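Local coordinates for protein PHOX (Pseudomonas fluorescens, PDB 3ZWU) that is an alkaline phosphatase that hydrolyses phosphate monoesters, probably at its cluster of two oxide-bridged irons and three calcium ions, at residues L190-N195 against E273-A278; R382-E387 against T403-R408; I491-D496 against Q510-D515. All blocks are in the same frame, centred on the assembly; numbering follows the deposited sequence.

Contact 1 (L190-N195 against E273-A278); sequences LTCEEN and ENAALA. With CA (calcium ion), chain F; FEO (mu-oxo-diiron), chain I; VO4 (vanadate ion), chain C.
In the metal centre of this beta-propeller-family phosphatase, Glu194 and Glu273 bring their carboxylates together over one shared iron. Glu194 directly follows strand 189-193 and Glu273 lies on the approach to the strand that includes Ala276 and Leu277, so two different sheets deliver acidic groups to one cluster. The chain of Glu194 is fully stretched, with CG anti to its own N (chi1 -175°), and the carboxylate bridges the irons. Its OE1 binds FE1 at 2.0 Å, while OE2 binds FE2 at 2.1 Å. Glu273 starts off away from the other segment, but a bend at chi2 (97°) turns its carboxylate back. There OE1 also binds FE2 at 2.0 Å, and OE2 reaches a calcium ion at 2.3 Å. Glutamate suits both places because its two oxygens can serve two metals at once. The two carboxylates lie side by side with their planes 83° apart, and Glu194 OE2 comes within 2.9 Å of Glu273 OE1. Two such anionic oxygens can probably sit this close because both are ligands of FE2, whose positive charge would offset their repulsion. Vanadate, a phosphate mimic, binds FE1 through O3 and FE2 through O4. Cys179 and Glu90 join Glu194 on FE1, and Asp292 and Glu387 complete the protein ligands of FE2. Behind the carboxylates the packing turns apolar. The compact thiol of Cys192 lies against the backbone of the other segment, SG being 3.6 Å from the Asn274 carbonyl carbon, with the methyl of Ala275 beside it. Leu190 CD1 rests on that methyl and, farther from the metals, meets Leu277: the two leucines cross at about a right angle, CD1 of Leu190 standing 3.8 Å from CD2 of Leu277.

Contact 2 (R382-E387 against T403-R408); sequences RMDRPE and TNNAKR. With CA (calcium ion), chain G; CA (calcium ion), chain F; VO4 (vanadate ion), chain C; FEO (mu-oxo-diiron), chain I.
OD1 of Asp384 accepts three N-H groups from the opposing loop. Arg408 grips it side-on in a salt bridge made by NE at 2.7 Å and NH2 at 2.9 Å. The NE approaches on the syn side, close to the carboxylate plane, whereas NH2 and the ND2 of Asn405 each arrive 40° out of that plane. Each N-H lies near the plane of its own flat group, so the bonds set the turn of the guanidinium and the amide against OD1. NH2 of Arg408 also bonds Arg382 O at 2.9 Å, and water 4 joins that carbonyl to NH1 of Arg408. Bends at chi2 and chi3 (56° and 61°) fold the arginine back so that its edge meets both acceptors. Asn405 suits its place because ND2 also bonds Gln413 OE1 while OD1 accepts from Lys407 N in an Asx turn.

Nearer the metals, Thr403 CG2 sits 3.4 Å above the plane of the Arg385 guanidinium, over its centre. Asn404, whose amide has its strongest polar partner in Ser477, takes a bond of 3.1 Å at OD1 from NH1 of Arg385. Held thus, and salt-bridged by NE to Asp292, the guanidinium presents NH2 at 3.0 Å from vanadate O4. Glu387 OE1 lies 3.1 Å from Thr403 CB; both its carboxylate oxygens bind one calcium ion, and OE2 also reaches FE2 and, at longer range, a second calcium.

Glu387 lies on edge strand 386-391, and the loop 403-408 leaves the adjacent strand 398-402; Met383 touches both Leu402 of that strand and Ile298 of strand 296-303.

Contact 3 (I491-D496 against Q510-D515); sequences ILTDGD and QMLCAD. With CA (calcium ion), chain G; CA (calcium ion), chain H; VO4 (vanadate ion), chain C.
A chi1 of 80° puts Thr493 OG1 between its own N and carbonyl carbon, aimed at the neighbouring strand, where it accepts from Gln510 N at 3.0 Å. The same torsion leaves CG2 anti to the carbonyl carbon, 3.9 Å from CD1 of Leu512. A threonine fits here because one branch is polar and the other apolar; its hydroxyl also bonds Asn509 OD1 just before the second strand. In Met511, CG lies anti to N (chi1 -177°), which lays the side chain alongside Leu492, both pointing the same way, with SD 3.9 Å from Leu492 CD1.

Strands 489-493 and 510-514 form an antiparallel ladder, the middle pair of a four-stranded up-and-down sheet consistent with a propeller blade. Ile491 and Leu512 are a hydrogen-bonded pair, with Ile491 N to Leu512 O at 2.8 Å and Leu512 N to Ile491 O at 2.7 Å. Leu492 and Met511 make the next, non-hydrogen-bonded pair, and Thr493 N then donates to Gln510 O at 2.9 Å. Branched or long apolar residues suit both faces, which are buried: Leu492 and Met511 pack on Val547 of the adjoining sheet, while on the other face Ile491 CD1 meets the methyl of Ala514 at 4.0 Å.

Past the ladder the chain turns into the metal site. Asp494 is well suited to bridging there: its OD2 binds two calcium ions, the nearer at 2.4 Å, and lies beside vanadate O2. Its OD1 accepts from water 8, a ligand of one of those ions, and its backbone O accepts from water 7, a ligand of the other.

How the contacts relate
All three contacts are buried and all reach the vanadate, though their centres stand 17 to 19 Å apart. Contacts 1 and 2 touch directly: Glu273 OE1 and Glu387 OE2, 3.0 Å apart, share FE2. They also involve the two outermost strands, 276-279 and 386-391, of one nine-stranded sheet. Contact 3 belongs to a separate four-stranded sheet; it does not touch contact 2 but shares a calcium ion and waters 6 and 7 with it. Each contact supplies metal ligands, and the difference lies in what backs them: apolar packing in contact 1, nearest the middle of the chain, an arginine-rich polar loop in contact 2, and a regular backbone ladder in contact 3.

Contact 1 (L190-N195 against E273-A278)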
loop_
_atom_site.group_PDB
_atom_site.type_symbol
_atom_site.label_atom_id
_atom_site.label_comp_id
_atom_site.label_asym_id
_atom_site.label_seq_id
_atom_site.Cartn_x
_atom_site.Cartn_y
_atom_site.Cartn_z
ATOM N N LEU A 190 6.160 9.079 0.566
ATOM C CA LEU A 190 5.107 8.997 -0.429
ATOM C C LEU A 190 3.993 8.138 0.144
ATOM O O LEU A 190 4.273 7.049 0.642
ATOM C CB LEU A 190 5.605 8.391 -1.742
ATOM C CG LEU A 190 6.762 9.114 -2.417
ATOM C CD1 LEU A 190 7.138 8.433 -3.720
ATOM C CD2 LEU A 190 6.425 10.576 -2.683
ATOM N N THR A 191 2.749 8.639 0.120
ATOM C CA THR A 191 1.570 7.893 0.555
ATOM C C THR A 191 0.690 7.726 -0.668
ATOM O O THR A 191 0.604 8.627 -1.509
ATOM C CB THR A 191 0.884 8.511 1.771
ATOM O OG1 THR A 191 -0.131 7.611 2.204
ATOM C CG2 THR A 191 0.265 9.859 1.502
ATOM N N CYS A 192 0.053 6.564 -0.771
ATOM C CA CYS A 192 -0.692 6.163 -1.946
ATOM C C CYS A 192 -2.169 6.036 -1.693
ATOM O O CYS A 192 -2.564 5.258 -0.833
ATOM C CB CYS A 192 -0.114 4.849 -2.436
ATOM S SG CYS A 192 1.572 4.996 -3.067
ATOM N N GLU A 193 -2.988 6.743 -2.485
ATOM C CA GLU A 193 -4.444 6.685 -2.382
ATOM C C GLU A 193 -4.928 5.539 -3.248
ATOM O O GLU A 193 -4.738 5.571 -4.465
ATOM C CB GLU A 193 -5.060 8.002 -2.841
ATOM C CG GLU A 193 -4.666 9.148 -1.931
ATOM C CD GLU A 193 -4.945 10.538 -2.457
ATOM O OE1 GLU A 193 -5.311 10.681 -3.646
ATOM O OE2 GLU A 193 -4.804 11.495 -1.665
ATOM N N GLU A 194 -5.516 4.509 -2.623
ATOM C CA GLU A 194 -5.935 3.303 -3.324
ATOM C C GLU A 194 -7.426 3.266 -3.603
ATOM O O GLU A 194 -7.835 3.765 -4.644
ATOM C CB GLU A 194 -5.454 2.066 -2.562
ATOM C CG GLU A 194 -5.731 0.745 -3.260
ATOM C CD GLU A 194 -5.563 -0.460 -2.364
ATOM O OE1 GLU A 194 -5.745 -0.322 -1.134
ATOM O OE2 GLU A 194 -5.319 -1.562 -2.900
ATOM N N ASN A 195 -8.259 2.738 -2.686
ATOM C CA ASN A 195 -9.692 2.581 -2.940
ATOM C C ASN A 195 -10.491 3.850 -2.639
ATOM O O ASN A 195 -11.549 3.809 -2.013
ATOM C CB ASN A 195 -10.227 1.367 -2.183
ATOM C CG ASN A 195 -9.625 0.085 -2.692
ATOM O OD1 ASN A 195 -8.860 -0.599 -2.000
ATOM N ND2 ASN A 195 -9.948 -0.261 -3.926
ATOM N N GLU A 273 -1.195 1.308 -4.833
ATOM C CA GLU A 273 -0.879 0.516 -3.656
ATOM C C GLU A 273 0.356 1.132 -2.989
ATOM O O GLU A 273 0.224 1.708 -1.915
ATOM C CB GLU A 273 -0.645 -0.952 -4.007
ATOM C CG GLU A 273 -0.409 -1.794 -2.761
ATOM C CD GLU A 273 -1.609 -2.535 -2.222
ATOM O OE1 GLU A 273 -2.655 -2.583 -2.912
ATOM O OE2 GLU A 273 -1.516 -3.038 -1.079
ATOM N N ASN A 274 1.545 1.012 -3.606
ATOM C CA ASN A 274 2.776 1.577 -3.058
ATOM C C ASN A 274 3.575 2.258 -4.167
ATOM O O ASN A 274 3.118 2.308 -5.313
ATOM C CB ASN A 274 3.576 0.518 -2.276
ATOM C CG ASN A 274 4.666 -0.206 -3.004
ATOM O OD1 ASN A 274 4.513 -0.573 -4.173
ATOM N ND2 ASN A 274 5.728 -0.580 -2.291
ATOM N N ALA A 275 4.729 2.816 -3.817
ATOM C CA ALA A 275 5.586 3.547 -4.741
ATOM C C ALA A 275 7.021 3.129 -4.465
ATOM O O ALA A 275 7.584 3.525 -3.448
ATOM C CB ALA A 275 5.412 5.044 -4.520
ATOM N N ALA A 276 7.590 2.272 -5.322
ATOM C CA ALA A 276 8.933 1.730 -5.113
ATOM C C ALA A 276 9.979 2.581 -5.807
ATOM O O ALA A 276 9.971 2.675 -7.035
ATOM C CB ALA A 276 9.003 0.292 -5.613
ATOM N N LEU A 277 10.913 3.155 -5.031
ATOM C CA LEU A 277 11.948 4.033 -5.566
ATOM C C LEU A 277 13.169 3.283 -6.083
ATOM O O LEU A 277 13.657 2.345 -5.455
ATOM C CB LEU A 277 12.402 5.078 -4.523
ATOM C CG LEU A 277 11.681 6.432 -4.524
ATOM C CD1 LEU A 277 12.121 7.310 -5.683
ATOM C CD2 LEU A 277 10.178 6.276 -4.480
ATOM N N ALA A 278 13.685 3.751 -7.216
ATOM C CA ALA A 278 14.911 3.262 -7.829
ATOM C C ALA A 278 15.553 4.449 -8.555
ATOM O O ALA A 278 15.041 5.571 -8.457
ATOM C CB ALA A 278 14.607 2.118 -8.786
HETATM CA CA CA F . -2.625 -4.071 0.690
HETATM FE FE1 FEO I . -4.918 -1.262 0.483
HETATM FE FE2 FEO I . -4.444 -3.340 -2.320
HETATM O O FEO I . -4.298 -2.886 -0.464
HETATM V V VO4 C . -6.272 -3.974 0.181
HETATM O O1 VO4 C . -7.709 -4.798 0.742
HETATM O O2 VO4 C . -5.080 -4.963 1.024
HETATM O O3 VO4 C . -6.659 -2.387 0.752
HETATM O O4 VO4 C . -6.324 -4.271 -1.529
HETATM O O HOH W 1 -1.213 -2.200 1.694
HETATM O O HOH W 2 -2.112 -4.759 2.977
HETATM O O HOH W 3 -4.064 -2.345 2.220
#

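Contact 2 (R382-E387 against T403-R408)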
loop_
_atom_site.group_PDB
_atom_site.type_symbol
_atom_site.label_atom_id
_atom_site.label_comp_id
_atom_site.label_asym_id
_atom_site.label_seq_id
_atom_site.Cartn_x
_atom_site.Cartn_y
_atom_site.Cartn_z
ATOM N N ARG A 382 -3.271 -6.803 -18.541
ATOM C CA ARG A 382 -4.168 -6.840 -17.384
ATOM C C ARG A 382 -3.590 -7.831 -16.379
ATOM O O ARG A 382 -3.303 -8.972 -16.751
ATOM C CB ARG A 382 -5.566 -7.273 -17.817
ATOM C CG ARG A 382 -6.219 -6.293 -18.776
ATOM C CD ARG A 382 -7.658 -6.652 -19.026
ATOM N NE ARG A 382 -8.527 -6.256 -17.920
ATOM C CZ ARG A 382 -9.839 -6.479 -17.868
ATOM N NH1 ARG A 382 -10.452 -7.116 -18.859
ATOM N NH2 ARG A 382 -10.546 -6.069 -16.824
ATOM N N MET A 383 -3.417 -7.408 -15.110
ATOM C CA MET A 383 -2.751 -8.210 -14.085
ATOM C C MET A 383 -3.644 -8.660 -12.952
ATOM O O MET A 383 -4.705 -8.083 -12.699
ATOM C CB MET A 383 -1.588 -7.410 -13.476
ATOM C CG MET A 383 -0.625 -6.843 -14.485
ATOM S SD MET A 383 0.194 -8.095 -15.502
ATOM C CE MET A 383 1.303 -8.801 -14.298
ATOM N N ASP A 384 -3.160 -9.678 -12.224
ATOM C CA ASP A 384 -3.861 -10.229 -11.073
ATOM C C ASP A 384 -3.623 -9.398 -9.820
ATOM O O ASP A 384 -2.912 -9.821 -8.910
ATOM C CB ASP A 384 -3.443 -11.685 -10.811
ATOM C CG ASP A 384 -3.905 -12.701 -11.827
ATOM O OD1 ASP A 384 -4.709 -12.336 -12.707
ATOM O OD2 ASP A 384 -3.506 -13.880 -11.701
ATOM N N ARG A 385 -4.246 -8.219 -9.760
ATOM C CA ARG A 385 -4.188 -7.332 -8.601
ATOM C C ARG A 385 -2.774 -7.004 -8.109
ATOM O O ARG A 385 -2.336 -7.521 -7.071
ATOM C CB ARG A 385 -5.006 -7.919 -7.461
ATOM C CG ARG A 385 -6.492 -7.968 -7.739
ATOM C CD ARG A 385 -7.245 -8.374 -6.497
ATOM N NE ARG A 385 -7.043 -7.403 -5.420
ATOM C CZ ARG A 385 -7.311 -7.613 -4.134
ATOM N NH1 ARG A 385 -7.818 -8.775 -3.730
ATOM N NH2 ARG A 385 -7.073 -6.662 -3.238
ATOM N N PRO A 386 -2.072 -6.116 -8.814
ATOM C CA PRO A 386 -0.760 -5.697 -8.362
ATOM C C PRO A 386 -0.877 -4.973 -7.028
ATOM O O PRO A 386 -1.666 -4.034 -6.915
ATOM C CB PRO A 386 -0.270 -4.743 -9.459
ATOM C CG PRO A 386 -1.081 -5.046 -10.637
ATOM C CD PRO A 386 -2.383 -5.597 -10.157
ATOM N N GLU A 387 -0.133 -5.426 -6.016
ATOM C CA GLU A 387 -0.110 -4.739 -4.739
ATOM C C GLU A 387 1.294 -4.159 -4.558
ATOM O O GLU A 387 1.679 -3.339 -5.395
ATOM C CB GLU A 387 -0.681 -5.595 -3.592
ATOM C CG GLU A 387 -2.188 -5.760 -3.706
ATOM C CD GLU A 387 -2.923 -6.102 -2.424
ATOM O OE1 GLU A 387 -2.913 -7.292 -2.047
ATOM O OE2 GLU A 387 -3.511 -5.195 -1.791
ATOM N N THR A 403 -1.725 -10.336 -5.809
ATOM C CA THR A 403 -2.380 -10.968 -4.667
ATOM C C THR A 403 -3.323 -12.105 -4.961
ATOM O O THR A 403 -3.308 -13.094 -4.236
ATOM C CB THR A 403 -2.927 -9.920 -3.695
ATOM O OG1 THR A 403 -3.015 -10.491 -2.393
ATOM C CG2 THR A 403 -4.265 -9.341 -4.119
ATOM N N ASN A 404 -4.148 -11.965 -5.993
ATOM C CA ASN A 404 -5.111 -12.978 -6.434
ATOM C C ASN A 404 -5.950 -12.374 -7.550
ATOM O O ASN A 404 -5.812 -11.185 -7.848
ATOM C CB ASN A 404 -6.020 -13.471 -5.279
ATOM C CG ASN A 404 -6.666 -12.376 -4.467
ATOM O OD1 ASN A 404 -7.420 -11.558 -4.996
ATOM N ND2 ASN A 404 -6.414 -12.342 -3.159
ATOM N N ASN A 405 -6.795 -13.187 -8.178
ATOM C CA ASN A 405 -7.719 -12.723 -9.203
ATOM C C ASN A 405 -8.741 -13.811 -9.472
ATOM O O ASN A 405 -8.537 -14.648 -10.352
ATOM C CB ASN A 405 -7.014 -12.305 -10.492
ATOM C CG ASN A 405 -7.938 -11.631 -11.479
ATOM O OD1 ASN A 405 -9.152 -11.531 -11.273
ATOM N ND2 ASN A 405 -7.388 -11.159 -12.583
ATOM N N ALA A 406 -9.858 -13.770 -8.734
ATOM C CA ALA A 406 -10.949 -14.733 -8.888
ATOM C C ALA A 406 -11.584 -14.688 -10.284
ATOM O O ALA A 406 -12.228 -15.658 -10.674
ATOM C CB ALA A 406 -12.017 -14.479 -7.837
ATOM N N LYS A 407 -11.420 -13.573 -11.024
ATOM C CA LYS A 407 -11.981 -13.415 -12.366
ATOM C C LYS A 407 -10.998 -13.753 -13.490
ATOM O O LYS A 407 -11.383 -13.654 -14.654
ATOM C CB LYS A 407 -12.530 -11.993 -12.543
ATOM C CG LYS A 407 -13.682 -11.680 -11.595
ATOM C CD LYS A 407 -14.583 -10.579 -12.139
ATOM C CE LYS A 407 -15.707 -10.226 -11.200
ATOM N NZ LYS A 407 -16.500 -9.071 -11.702
ATOM N N ARG A 408 -9.756 -14.188 -13.180
ATOM C CA ARG A 408 -8.813 -14.572 -14.232
ATOM C C ARG A 408 -9.439 -15.741 -15.002
ATOM O O ARG A 408 -9.991 -16.654 -14.382
ATOM C CB ARG A 408 -7.455 -14.975 -13.639
ATOM C CG ARG A 408 -6.384 -15.398 -14.660
ATOM C CD ARG A 408 -6.065 -14.383 -15.733
ATOM N NE ARG A 408 -5.537 -13.137 -15.180
ATOM C CZ ARG A 408 -5.150 -12.084 -15.893
ATOM N NH1 ARG A 408 -5.247 -12.095 -17.220
ATOM N NH2 ARG A 408 -4.676 -11.006 -15.287
HETATM CA CA CA G . -4.668 -6.902 -0.275
HETATM CA CA CA F . -2.625 -4.071 0.690
HETATM V V VO4 C . -6.272 -3.974 0.181
HETATM O O1 VO4 C . -7.709 -4.798 0.742
HETATM O O2 VO4 C . -5.080 -4.963 1.024
HETATM O O3 VO4 C . -6.659 -2.387 0.752
HETATM O O4 VO4 C . -6.324 -4.271 -1.529
HETATM FE FE1 FEO I . -4.918 -1.262 0.483
HETATM FE FE2 FEO I . -4.444 -3.340 -2.320
HETATM O O FEO I . -4.298 -2.886 -0.464
HETATM O O HOH W 4 -4.011 -10.350 -19.010
HETATM O O HOH W 5 -7.750 -10.436 -1.176
HETATM O O HOH W 6 -7.072 -7.253 -0.587
HETATM O O HOH W 7 -4.646 -9.229 -0.606
HETATM O O HOH W 1 -1.213 -2.200 1.694
HETATM O O HOH W 2 -2.112 -4.759 2.977
HETATM O O HOH W 3 -4.064 -2.345 2.220
#

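Contact 3 (I491-D496 against Q510-D515)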
loop_
_atom_site.group_PDB
_atom_site.type_symbol
_atom_site.label_atom_id
_atom_site.label_comp_id
_atom_site.label_asym_id
_atom_site.label_seq_id
_atom_site.Cartn_x
_atom_site.Cartn_y
_atom_site.Cartn_z
ATOM N N ILE A 491 7.671 -10.984 3.150
ATOM C CA ILE A 491 6.390 -11.118 2.452
ATOM C C ILE A 491 5.290 -11.069 3.485
ATOM O O ILE A 491 5.317 -11.861 4.422
ATOM C CB ILE A 491 6.345 -12.462 1.675
ATOM C CG1 ILE A 491 7.492 -12.553 0.648
ATOM C CG2 ILE A 491 4.986 -12.659 0.983
ATOM C CD1 ILE A 491 7.843 -13.988 0.245
ATOM N N LEU A 492 4.314 -10.168 3.309
ATOM C CA LEU A 492 3.214 -9.987 4.245
ATOM C C LEU A 492 1.924 -10.403 3.548
ATOM O O LEU A 492 1.761 -10.108 2.362
ATOM C CB LEU A 492 3.151 -8.517 4.652
ATOM C CG LEU A 492 4.299 -7.980 5.527
ATOM C CD1 LEU A 492 5.625 -7.906 4.775
ATOM C CD2 LEU A 492 3.949 -6.611 6.083
ATOM N N THR A 493 1.013 -11.101 4.250
ATOM C CA THR A 493 -0.208 -11.587 3.611
ATOM C C THR A 493 -1.488 -10.895 4.059
ATOM O O THR A 493 -1.621 -10.461 5.208
ATOM C CB THR A 493 -0.336 -13.112 3.731
ATOM O OG1 THR A 493 -0.830 -13.490 5.022
ATOM C CG2 THR A 493 0.962 -13.835 3.429
ATOM N N ASP A 494 -2.435 -10.813 3.120
ATOM C CA ASP A 494 -3.769 -10.278 3.320
ATOM C C ASP A 494 -4.701 -11.224 2.566
ATOM O O ASP A 494 -5.251 -10.885 1.513
ATOM C CB ASP A 494 -3.880 -8.847 2.783
ATOM C CG ASP A 494 -5.308 -8.340 2.728
ATOM O OD1 ASP A 494 -6.130 -8.788 3.562
ATOM O OD2 ASP A 494 -5.619 -7.523 1.826
ATOM N N GLY A 495 -4.813 -12.439 3.075
ATOM C CA GLY A 495 -5.606 -13.467 2.436
ATOM C C GLY A 495 -6.750 -13.980 3.238
ATOM O O GLY A 495 -7.155 -13.405 4.252
ATOM N N ASP A 496 -7.285 -15.092 2.753
ATOM C CA ASP A 496 -8.390 -15.779 3.385
ATOM C C ASP A 496 -7.813 -16.472 4.617
ATOM O O ASP A 496 -6.864 -17.250 4.490
ATOM C CB ASP A 496 -8.993 -16.782 2.399
ATOM C CG ASP A 496 -10.288 -17.389 2.875
ATOM O OD1 ASP A 496 -10.301 -17.950 3.983
ATOM O OD2 ASP A 496 -11.279 -17.331 2.122
ATOM N N GLN A 510 -0.005 -13.680 7.873
ATOM C CA GLN A 510 1.342 -13.887 8.337
ATOM C C GLN A 510 2.365 -13.092 7.592
ATOM O O GLN A 510 2.044 -12.378 6.641
ATOM C CB GLN A 510 1.631 -15.389 8.159
ATOM C CG GLN A 510 1.357 -15.867 6.735
ATOM C CD GLN A 510 1.260 -17.357 6.622
ATOM O OE1 GLN A 510 2.223 -18.023 6.260
ATOM N NE2 GLN A 510 0.080 -17.910 6.867
ATOM N N MET A 511 3.604 -13.219 8.046
ATOM C CA MET A 511 4.761 -12.648 7.408
ATOM C C MET A 511 5.766 -13.765 7.224
ATOM O O MET A 511 6.000 -14.553 8.140
ATOM C CB MET A 511 5.367 -11.523 8.239
ATOM C CG MET A 511 6.540 -10.865 7.566
ATOM S SD MET A 511 6.891 -9.228 8.237
ATOM C CE MET A 511 7.350 -9.652 9.920
ATOM N N LEU A 512 6.342 -13.841 6.031
ATOM C CA LEU A 512 7.347 -14.832 5.680
ATOM C C LEU A 512 8.602 -14.111 5.250
ATOM O O LEU A 512 8.576 -12.906 5.004
ATOM C CB LEU A 512 6.834 -15.726 4.549
ATOM C CG LEU A 512 5.483 -16.390 4.819
ATOM C CD1 LEU A 512 4.348 -15.650 4.125
ATOM C CD2 LEU A 512 5.485 -17.847 4.384
ATOM N N CYS A 513 9.709 -14.841 5.188
ATOM C CA CYS A 513 10.988 -14.293 4.777
ATOM C C CYS A 513 11.542 -15.165 3.680
ATOM O O CYS A 513 11.528 -16.388 3.817
ATOM C CB CYS A 513 11.946 -14.221 5.954
ATOM S SG CYS A 513 13.434 -13.262 5.611
ATOM N N ALA A 514 12.046 -14.555 2.606
ATOM C CA ALA A 514 12.565 -15.296 1.470
ATOM C C ALA A 514 13.965 -14.883 1.089
ATOM O O ALA A 514 14.360 -13.736 1.295
ATOM C CB ALA A 514 11.644 -15.110 0.275
ATOM N N ASP A 515 14.709 -15.830 0.499
ATOM C CA ASP A 515 16.033 -15.587 -0.045
ATOM C C ASP A 515 15.767 -15.421 -1.549
ATOM O O ASP A 515 15.398 -16.399 -2.204
ATOM C CB ASP A 515 16.971 -16.772 0.239
ATOM C CG ASP A 515 18.389 -16.578 -0.271
ATOM O OD1 ASP A 515 18.578 -15.794 -1.231
ATOM O OD2 ASP A 515 19.314 -17.180 0.311
HETATM CA CA CA G . -4.668 -6.902 -0.275
HETATM CA CA CA H . -6.739 -5.539 2.799
HETATM V V VO4 C . -6.272 -3.974 0.181
HETATM O O1 VO4 C . -7.709 -4.798 0.742
HETATM O O2 VO4 C . -5.080 -4.963 1.024
HETATM O O3 VO4 C . -6.659 -2.387 0.752
HETATM O O4 VO4 C . -6.324 -4.271 -1.529
HETATM O O HOH W 7 -4.646 -9.229 -0.606
HETATM O O HOH W 8 -8.389 -7.411 2.974
HETATM O O HOH W 6 -7.072 -7.253 -0.587
HETATM O O HOH W 9 -9.032 -4.735 3.846
HETATM O O HOH W 10 -6.188 -3.347 3.693
#